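Local coordinates for polyketide synthase PksL (PDB 5E1V), which probably removes water from beta-hydroxyacyl intermediates, as the dehydratase domain of a trans-AT polyketide synthase split module involved in bacillaene assembly, at residues Y19-Y24 with Q148-S153; I38-R43 with G185-P190; F47-L52 with S226-T231. One frame throughout, in Å; residues are numbered along the deposited sequence.

Interaction 1: Y19-Y24 with Q148-S153; sequences YHHVVY and QELVHS
His-20 lies along Ser-153 from CB to the ND1 side of its ring. Its CB lies 3.0 Å from Ser-153 O, and CG follows at 3.4 Å from Ser-153 OG. The next ring atom, ND1, comes within 2.7 Å of the same OG in a hydrogen bond whose direction is not fixed, in the ring plane at its edge; CE1, beyond it, is 3.8 Å from that OG. CD2 of the preceding Tyr-19 lies over one face of the imidazole. Histidine suits this place because a flat ring can carry a polar atom at its rim while its carbons pack. With an alanine here, Ser-153 OG is likely to lose its ring partner and become free to turn. Ser-153 N bonds to His-20 O, which begins an antiparallel ladder between strands 21-23 and 150-152. The hydrogen-bonded pair Val-22 and Val-151 exchanges two bonds, Val-151 N to Val-22 O the shorter at 2.8 Å, and beta-branched valine fits such an extended backbone. This ladder ends a small four-stranded sheet in the double hot dog fold expected of polyketide synthase dehydratases. His-21 begins the HxxxGxxxxP motif of that family, whose histidine probably works in dehydration with the aspartate of the second hot dog half, here Asp-194, a weak partner of His-152. With CG anti to the backbone N (chi1 -174°), the His-21 ring turns its edge toward the His-152 face in an offset edge-to-face pair, planes 69° apart. Water 1 lies 2.7 Å from His-21 NE2 and bonds weakly to His-152 NE2; Val-28 O takes His-21 ND1. On the same face Leu-150 CD1 packs 3.7 Å from Val-23 CG2. At the far end the Glu-149 carboxylate stands nearly perpendicular to the Tyr-24 ring at its edge.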
# COMPACT_ATOMS: atom_id res chain seq x y z
N TYR A 19 12.88 -2.14 -7.67
CA TYR A 19 14.25 -1.77 -7.61
C TYR A 19 14.56 -0.93 -6.42
O TYR A 19 15.65 -1.09 -5.81
CB TYR A 19 14.60 -1.07 -8.90
CG TYR A 19 16.04 -0.74 -9.04
CD1 TYR A 19 16.89 -1.58 -9.71
CD2 TYR A 19 16.56 0.47 -8.55
CE1 TYR A 19 18.25 -1.28 -9.86
CE2 TYR A 19 17.92 0.80 -8.70
CZ TYR A 19 18.77 -0.08 -9.35
OH TYR A 19 20.17 0.25 -9.54
N HIS A 20 13.62 -0.08 -6.01
CA HIS A 20 13.85 0.94 -4.97
C HIS A 20 13.23 0.57 -3.60
O HIS A 20 13.06 1.42 -2.71
CB HIS A 20 13.33 2.31 -5.43
CG HIS A 20 14.16 2.91 -6.53
ND1 HIS A 20 15.48 3.28 -6.32
CD2 HIS A 20 13.95 3.03 -7.87
CE1 HIS A 20 16.00 3.72 -7.46
NE2 HIS A 20 15.10 3.60 -8.41
N HIS A 21 12.97 -0.72 -3.43
CA HIS A 21 12.39 -1.16 -2.18
C HIS A 21 13.04 -2.43 -1.77
O HIS A 21 12.78 -3.48 -2.35
CB HIS A 21 10.87 -1.36 -2.34
CG HIS A 21 10.17 -1.68 -1.06
ND1 HIS A 21 9.74 -2.94 -0.76
CD2 HIS A 21 9.82 -0.90 0.00
CE1 HIS A 21 9.11 -2.93 0.41
NE2 HIS A 21 9.17 -1.71 0.90
N VAL A 22 13.92 -2.33 -0.76
CA VAL A 22 14.82 -3.44 -0.37
C VAL A 22 14.54 -3.78 1.06
O VAL A 22 14.61 -2.92 1.93
CB VAL A 22 16.31 -3.06 -0.52
CG1 VAL A 22 17.22 -4.23 -0.14
CG2 VAL A 22 16.65 -2.64 -1.94
N VAL A 23 14.32 -5.05 1.32
CA VAL A 23 13.97 -5.57 2.65
C VAL A 23 14.90 -6.74 3.06
O VAL A 23 14.90 -7.82 2.45
CB VAL A 23 12.52 -6.12 2.65
CG1 VAL A 23 12.13 -6.78 3.97
CG2 VAL A 23 11.50 -5.03 2.24
N TYR A 24 15.67 -6.54 4.12
CA TYR A 24 16.73 -7.50 4.52
C TYR A 24 17.56 -7.90 3.29
O TYR A 24 17.71 -9.06 2.97
CB TYR A 24 16.12 -8.72 5.21
CG TYR A 24 15.50 -8.41 6.53
CD1 TYR A 24 16.22 -7.80 7.53
CD2 TYR A 24 14.19 -8.74 6.79
CE1 TYR A 24 15.66 -7.50 8.75
CE2 TYR A 24 13.63 -8.45 8.02
CZ TYR A 24 14.37 -7.83 9.00
OH TYR A 24 13.80 -7.51 10.23
N GLN A 148 16.58 -0.52 10.50
CA GLN A 148 15.94 -1.82 10.63
C GLN A 148 15.96 -2.62 9.28
O GLN A 148 15.26 -3.56 9.12
CB GLN A 148 14.52 -1.63 11.20
CG GLN A 148 14.46 -0.75 12.45
CD GLN A 148 13.06 -0.67 13.10
OE1 GLN A 148 12.39 -1.66 13.29
NE2 GLN A 148 12.65 0.54 13.44
N GLU A 149 16.84 -2.21 8.37
CA GLU A 149 17.15 -2.91 7.13
C GLU A 149 16.00 -2.88 6.12
O GLU A 149 15.89 -3.74 5.26
CB GLU A 149 17.56 -4.35 7.38
CG GLU A 149 18.69 -4.53 8.38
CD GLU A 149 19.20 -5.96 8.35
OE1 GLU A 149 19.67 -6.42 7.26
OE2 GLU A 149 19.08 -6.64 9.39
N LEU A 150 15.16 -1.89 6.26
CA LEU A 150 14.13 -1.59 5.24
C LEU A 150 14.59 -0.33 4.54
O LEU A 150 14.67 0.71 5.17
CB LEU A 150 12.79 -1.34 5.96
CG LEU A 150 11.63 -0.79 5.12
CD1 LEU A 150 11.29 -1.76 3.99
CD2 LEU A 150 10.40 -0.47 6.01
N VAL A 151 14.87 -0.41 3.22
CA VAL A 151 15.51 0.68 2.49
C VAL A 151 14.69 1.10 1.24
O VAL A 151 14.76 0.45 0.20
CB VAL A 151 16.93 0.23 2.04
CG1 VAL A 151 17.64 1.32 1.25
CG2 VAL A 151 17.71 -0.32 3.23
N HIS A 152 13.98 2.21 1.37
CA HIS A 152 13.32 2.87 0.27
C HIS A 152 14.34 3.87 -0.34
O HIS A 152 15.10 4.52 0.39
CB HIS A 152 12.11 3.67 0.71
CG HIS A 152 11.12 2.93 1.53
ND1 HIS A 152 11.34 2.58 2.84
CD2 HIS A 152 9.85 2.54 1.24
CE1 HIS A 152 10.25 2.01 3.33
NE2 HIS A 152 9.34 1.96 2.37
N SER A 153 14.36 3.96 -1.64
CA SER A 153 15.22 4.93 -2.30
C SER A 153 14.40 5.51 -3.40
O SER A 153 13.42 4.90 -3.85
CB SER A 153 16.46 4.21 -2.85
OG SER A 153 16.06 3.18 -3.73
O HOH W 1 7.59 -0.83 2.87
O HOH W 2 15.06 -4.97 11.23

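Interaction 2: I38-R43 with G185-P190; sequences IYQIFR and GFMFHP
The carbonyl oxygen of Gly-185 is gripped by two side chains of helix 34-44. Gln-40 NE2 donates to Gly-185 O at 3.0 Å, with the oxygen lying in the plane of the amide; Arg-43 NH2 adds a weak bond to it, 3.3 Å long. The same NH2 also donates to Gln-40 OE1, approaching from above the carbonyl plane, and Asp-36 OD2 is a further partner of Gln-40 NE2, so the amide is tied through both its ends. Glutamine suits the site because it offers a donor and an acceptor on one flat group. Met-187 runs past Arg-43 in the opposite direction and lays CG over the centre of the guanidinium face, 3.5 Å from Arg-43 CZ, while SD reaches Tyr-39 O at 3.4 Å. Its bend at chi3 (68°) brings CE to within 3.9 Å of Tyr-39 CB, a fit that a flexible, unbranched thioether makes easily. Next along, Phe-188 turns a ring edge onto the face of Tyr-39, Phe-188 CE2 lying 3.7 Å from Tyr-39 CG with the planes 67° apart: an edge-to-face pair in the buried part of the contact. Asp-36, one turn earlier in the helix, takes the backbone N-H groups of Met-187 and Phe-188. The loop packs on helix 34-44, whose Tyr-39 also touches strands 53-59 and 104-112, pairs its backbone with Leu-229, and runs on into helix 190-203.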
# COMPACT_ATOMS: atom_id res chain seq x y z
N ILE A 38 -4.61 -4.07 -8.51
CA ILE A 38 -5.93 -4.60 -8.65
C ILE A 38 -6.92 -3.59 -9.26
O ILE A 38 -7.61 -3.93 -10.21
CB ILE A 38 -6.46 -5.16 -7.33
CG1 ILE A 38 -5.61 -6.33 -6.90
CG2 ILE A 38 -7.90 -5.72 -7.56
CD1 ILE A 38 -5.86 -6.69 -5.45
N TYR A 39 -6.87 -2.31 -8.83
CA TYR A 39 -7.81 -1.31 -9.31
C TYR A 39 -7.50 -0.99 -10.78
O TYR A 39 -8.45 -0.70 -11.55
CB TYR A 39 -7.77 -0.04 -8.44
CG TYR A 39 -8.68 -0.10 -7.22
CD1 TYR A 39 -8.26 -0.59 -6.01
CD2 TYR A 39 -10.02 0.28 -7.32
CE1 TYR A 39 -9.13 -0.73 -4.94
CE2 TYR A 39 -10.84 0.19 -6.23
CZ TYR A 39 -10.37 -0.32 -5.04
OH TYR A 39 -11.22 -0.38 -3.94
N GLN A 40 -6.20 -1.06 -11.17
CA GLN A 40 -5.86 -0.90 -12.64
C GLN A 40 -6.57 -1.90 -13.52
O GLN A 40 -7.00 -1.54 -14.61
CB GLN A 40 -4.37 -0.96 -12.92
CG GLN A 40 -3.64 0.17 -12.25
CD GLN A 40 -3.34 1.38 -13.09
OE1 GLN A 40 -3.76 1.50 -14.25
NE2 GLN A 40 -2.43 2.21 -12.56
N ILE A 41 -6.58 -3.17 -13.10
CA ILE A 41 -7.18 -4.24 -13.79
C ILE A 41 -8.71 -3.98 -14.00
O ILE A 41 -9.25 -4.12 -15.10
CB ILE A 41 -6.94 -5.56 -13.05
CG1 ILE A 41 -5.45 -5.94 -13.21
CG2 ILE A 41 -7.76 -6.68 -13.66
CD1 ILE A 41 -5.05 -6.93 -12.19
N PHE A 42 -9.39 -3.65 -12.93
CA PHE A 42 -10.86 -3.40 -13.07
C PHE A 42 -11.16 -2.18 -13.88
O PHE A 42 -12.18 -2.13 -14.63
CB PHE A 42 -11.40 -3.29 -11.68
CG PHE A 42 -11.66 -4.66 -11.07
CD1 PHE A 42 -12.86 -5.31 -11.27
CD2 PHE A 42 -10.66 -5.33 -10.38
CE1 PHE A 42 -13.07 -6.54 -10.66
CE2 PHE A 42 -10.83 -6.60 -9.87
CZ PHE A 42 -12.04 -7.19 -10.02
N ARG A 43 -10.31 -1.15 -13.74
CA ARG A 43 -10.46 0.07 -14.56
C ARG A 43 -10.39 -0.28 -16.06
O ARG A 43 -11.14 0.33 -16.89
CB ARG A 43 -9.43 1.13 -14.23
CG ARG A 43 -9.66 2.38 -15.07
CD ARG A 43 -8.89 3.60 -14.54
NE ARG A 43 -7.44 3.39 -14.70
CZ ARG A 43 -6.54 4.37 -14.51
NH1 ARG A 43 -6.98 5.57 -14.20
NH2 ARG A 43 -5.26 4.12 -14.65
N GLY A 185 -0.59 8.07 -14.55
CA GLY A 185 -1.13 6.76 -14.90
C GLY A 185 -1.52 5.88 -13.72
O GLY A 185 -2.19 4.86 -13.88
N PHE A 186 -1.19 6.29 -12.53
CA PHE A 186 -1.55 5.53 -11.34
C PHE A 186 -2.95 5.84 -10.77
O PHE A 186 -3.55 6.92 -11.02
CB PHE A 186 -0.45 5.83 -10.28
CG PHE A 186 0.80 5.20 -10.61
CD1 PHE A 186 1.72 5.87 -11.37
CD2 PHE A 186 1.08 3.88 -10.20
CE1 PHE A 186 2.89 5.25 -11.80
CE2 PHE A 186 2.23 3.25 -10.57
CZ PHE A 186 3.17 3.94 -11.38
N MET A 187 -3.47 4.89 -9.97
CA MET A 187 -4.77 5.08 -9.35
C MET A 187 -4.59 5.29 -7.83
O MET A 187 -5.16 6.19 -7.24
CB MET A 187 -5.66 3.92 -9.63
CG MET A 187 -6.06 3.79 -11.07
SD MET A 187 -7.26 2.49 -11.35
CE MET A 187 -8.64 3.19 -10.54
N PHE A 188 -3.82 4.40 -7.21
CA PHE A 188 -3.48 4.53 -5.81
C PHE A 188 -1.98 4.34 -5.69
O PHE A 188 -1.47 3.20 -5.50
CB PHE A 188 -4.36 3.51 -5.02
CG PHE A 188 -5.79 3.80 -5.22
CD1 PHE A 188 -6.34 4.88 -4.54
CD2 PHE A 188 -6.62 3.02 -6.05
CE1 PHE A 188 -7.67 5.26 -4.77
CE2 PHE A 188 -7.93 3.42 -6.28
CZ PHE A 188 -8.44 4.56 -5.63
N HIS A 189 -1.26 5.49 -5.85
CA HIS A 189 0.14 5.38 -6.06
C HIS A 189 0.82 4.61 -4.96
O HIS A 189 0.82 5.03 -3.81
CB HIS A 189 0.81 6.77 -6.15
CG HIS A 189 2.08 6.74 -6.93
ND1 HIS A 189 3.25 6.28 -6.41
CD2 HIS A 189 2.38 7.22 -8.16
CE1 HIS A 189 4.20 6.37 -7.29
NE2 HIS A 189 3.69 6.91 -8.39
N PRO A 190 1.50 3.47 -5.30
CA PRO A 190 2.27 2.76 -4.22
C PRO A 190 3.21 3.52 -3.32
O PRO A 190 3.26 3.24 -2.21
CB PRO A 190 2.98 1.69 -4.97
CG PRO A 190 2.01 1.39 -6.15
CD PRO A 190 1.65 2.75 -6.58

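Interaction 3: F47-L52 with S226-T231; sequences FSCSEL and SALLQT
Cys-49 and Leu-228 are brought together by their side-chain torsions. In Cys-49 the sulfur stands between the backbone N and the carbonyl carbon (chi1 74°), a direction that carries it across to the loop 226-231. In Leu-228, CG lies anti to the carbonyl carbon (chi1 -59°) and the branch CD2 is turned back toward the cysteine. As a result Cys-49 SG meets Leu-228 CD2 at 3.9 Å. The same SG also lies 4.0 Å from Ala-227 N. The single sulfur therefore rests against both a methyl group and a piece of backbone. A cysteine fits well here, since its one large, weakly polar atom can lie against either kind of surface, and its small size lets the two segments come close. Beside it Ser-50 packs through carbon, its CB 4.1 Å from Ser-226 CA, and the CA atoms of these two serines are 4.6 Å apart, a close approach that small residues permit. The first loop is shaped by a 3-10 turn at 49-51, in which Glu-51 N bonds to Ser-48 O, while Glu-51 OE2 folds back to accept from Ser-48 N at 2.8 Å. The contact joins the link between helix 34-44 and strand 53-59 to the loop between strands 215-225 and 232-245. Cys-49 also touches Tyr-39 and Phe-188, and Leu-228 reaches Met-187 and Arg-43. With no hydrogen bond or salt bridge linking the two loops directly, and only 156 Å² buried between them, their mutual hold rests on shape and van der Waals contact, while the backbones of Ser-50 and Ser-226 bond to other parts of the chain, at Ala-117 and Val-263 respectively.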
# COMPACT_ATOMS: atom_id res chain seq x y z
N PHE A 47 -14.53 -0.38 -14.82
CA PHE A 47 -14.97 -0.02 -13.48
C PHE A 47 -14.26 1.16 -12.93
O PHE A 47 -13.02 1.15 -12.87
CB PHE A 47 -14.79 -1.18 -12.51
CG PHE A 47 -15.62 -2.34 -12.83
CD1 PHE A 47 -15.14 -3.33 -13.71
CD2 PHE A 47 -16.88 -2.46 -12.28
CE1 PHE A 47 -15.92 -4.42 -14.01
CE2 PHE A 47 -17.67 -3.55 -12.60
CZ PHE A 47 -17.20 -4.51 -13.46
N SER A 48 -15.05 2.12 -12.44
CA SER A 48 -14.56 3.26 -11.70
C SER A 48 -14.18 2.87 -10.26
O SER A 48 -14.85 2.04 -9.72
CB SER A 48 -15.72 4.26 -11.60
OG SER A 48 -15.34 5.35 -10.81
N CYS A 49 -13.13 3.44 -9.67
CA CYS A 49 -12.72 3.11 -8.28
C CYS A 49 -13.87 3.28 -7.30
O CYS A 49 -14.01 2.55 -6.35
CB CYS A 49 -11.48 3.93 -7.86
SG CYS A 49 -11.75 5.66 -7.52
N SER A 50 -14.76 4.21 -7.58
CA SER A 50 -15.85 4.47 -6.63
C SER A 50 -16.95 3.35 -6.65
O SER A 50 -17.72 3.19 -5.70
CB SER A 50 -16.40 5.87 -6.87
OG SER A 50 -17.15 5.84 -8.07
N GLU A 51 -16.93 2.52 -7.67
CA GLU A 51 -17.88 1.38 -7.76
C GLU A 51 -17.55 0.18 -6.93
O GLU A 51 -18.35 -0.72 -6.82
CB GLU A 51 -17.93 0.86 -9.19
CG GLU A 51 -18.37 1.88 -10.21
CD GLU A 51 -18.40 1.25 -11.58
OE1 GLU A 51 -19.04 0.18 -11.69
OE2 GLU A 51 -17.78 1.79 -12.50
N LEU A 52 -16.32 0.12 -6.40
CA LEU A 52 -15.74 -1.11 -5.96
C LEU A 52 -15.40 -0.95 -4.47
O LEU A 52 -15.36 0.21 -3.92
CB LEU A 52 -14.48 -1.37 -6.75
CG LEU A 52 -14.62 -1.28 -8.26
CD1 LEU A 52 -13.28 -1.46 -8.97
CD2 LEU A 52 -15.61 -2.34 -8.68
N SER A 226 -13.33 6.98 -3.20
CA SER A 226 -14.19 7.85 -4.02
C SER A 226 -13.37 8.65 -5.05
O SER A 226 -13.92 9.28 -5.91
CB SER A 226 -14.99 8.83 -3.11
OG SER A 226 -14.15 9.75 -2.39
N ALA A 227 -12.04 8.67 -4.94
CA ALA A 227 -11.20 9.40 -5.88
C ALA A 227 -9.78 8.78 -5.87
O ALA A 227 -9.37 8.05 -4.97
CB ALA A 227 -11.14 10.89 -5.56
N LEU A 228 -9.07 9.00 -6.95
CA LEU A 228 -7.71 8.50 -7.08
C LEU A 228 -6.74 9.18 -6.15
O LEU A 228 -6.92 10.36 -5.75
CB LEU A 228 -7.28 8.75 -8.53
CG LEU A 228 -8.08 8.15 -9.67
CD1 LEU A 228 -7.25 8.14 -10.99
CD2 LEU A 228 -8.54 6.70 -9.43
N LEU A 229 -5.66 8.49 -5.79
CA LEU A 229 -4.57 9.09 -5.07
C LEU A 229 -3.31 9.00 -5.90
O LEU A 229 -2.71 7.96 -5.95
CB LEU A 229 -4.35 8.37 -3.74
CG LEU A 229 -5.58 8.41 -2.87
CD1 LEU A 229 -5.47 7.33 -1.76
CD2 LEU A 229 -5.68 9.76 -2.26
N GLN A 230 -2.91 10.10 -6.52
CA GLN A 230 -1.86 10.06 -7.55
C GLN A 230 -0.57 10.78 -7.20
O GLN A 230 0.50 10.19 -7.30
CB GLN A 230 -2.39 10.64 -8.83
CG GLN A 230 -3.71 10.04 -9.29
CD GLN A 230 -4.17 10.53 -10.61
OE1 GLN A 230 -4.92 11.47 -10.66
NE2 GLN A 230 -3.84 9.82 -11.67
N THR A 231 -0.70 12.07 -6.80
CA THR A 231 0.45 12.98 -6.53
C THR A 231 0.75 13.24 -5.07
O THR A 231 1.93 13.48 -4.66
CB THR A 231 0.21 14.30 -7.24
OG1 THR A 231 -1.16 14.71 -7.00
CG2 THR A 231 0.35 14.16 -8.71

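In the fold
Along the chain the first segments of interactions 1, 2 and 3 come in that order, and their partners follow in the same order, so all three contacts cross. Each ties the first hot dog half to the second. Interactions 2 and 3 form one continuous patch, their centres 8 Å apart: Leu-229 probably exchanges backbone hydrogen bonds with Met-187 and His-189, and helix 34-44 leads into the loop 47-52. Interaction 1 stands apart in the small sheet, its centre about 23 Å from that of interaction 2 and 28 Å from that of interaction 3. The two hot dog halves are thus joined at places on opposite sides of the chain's centre.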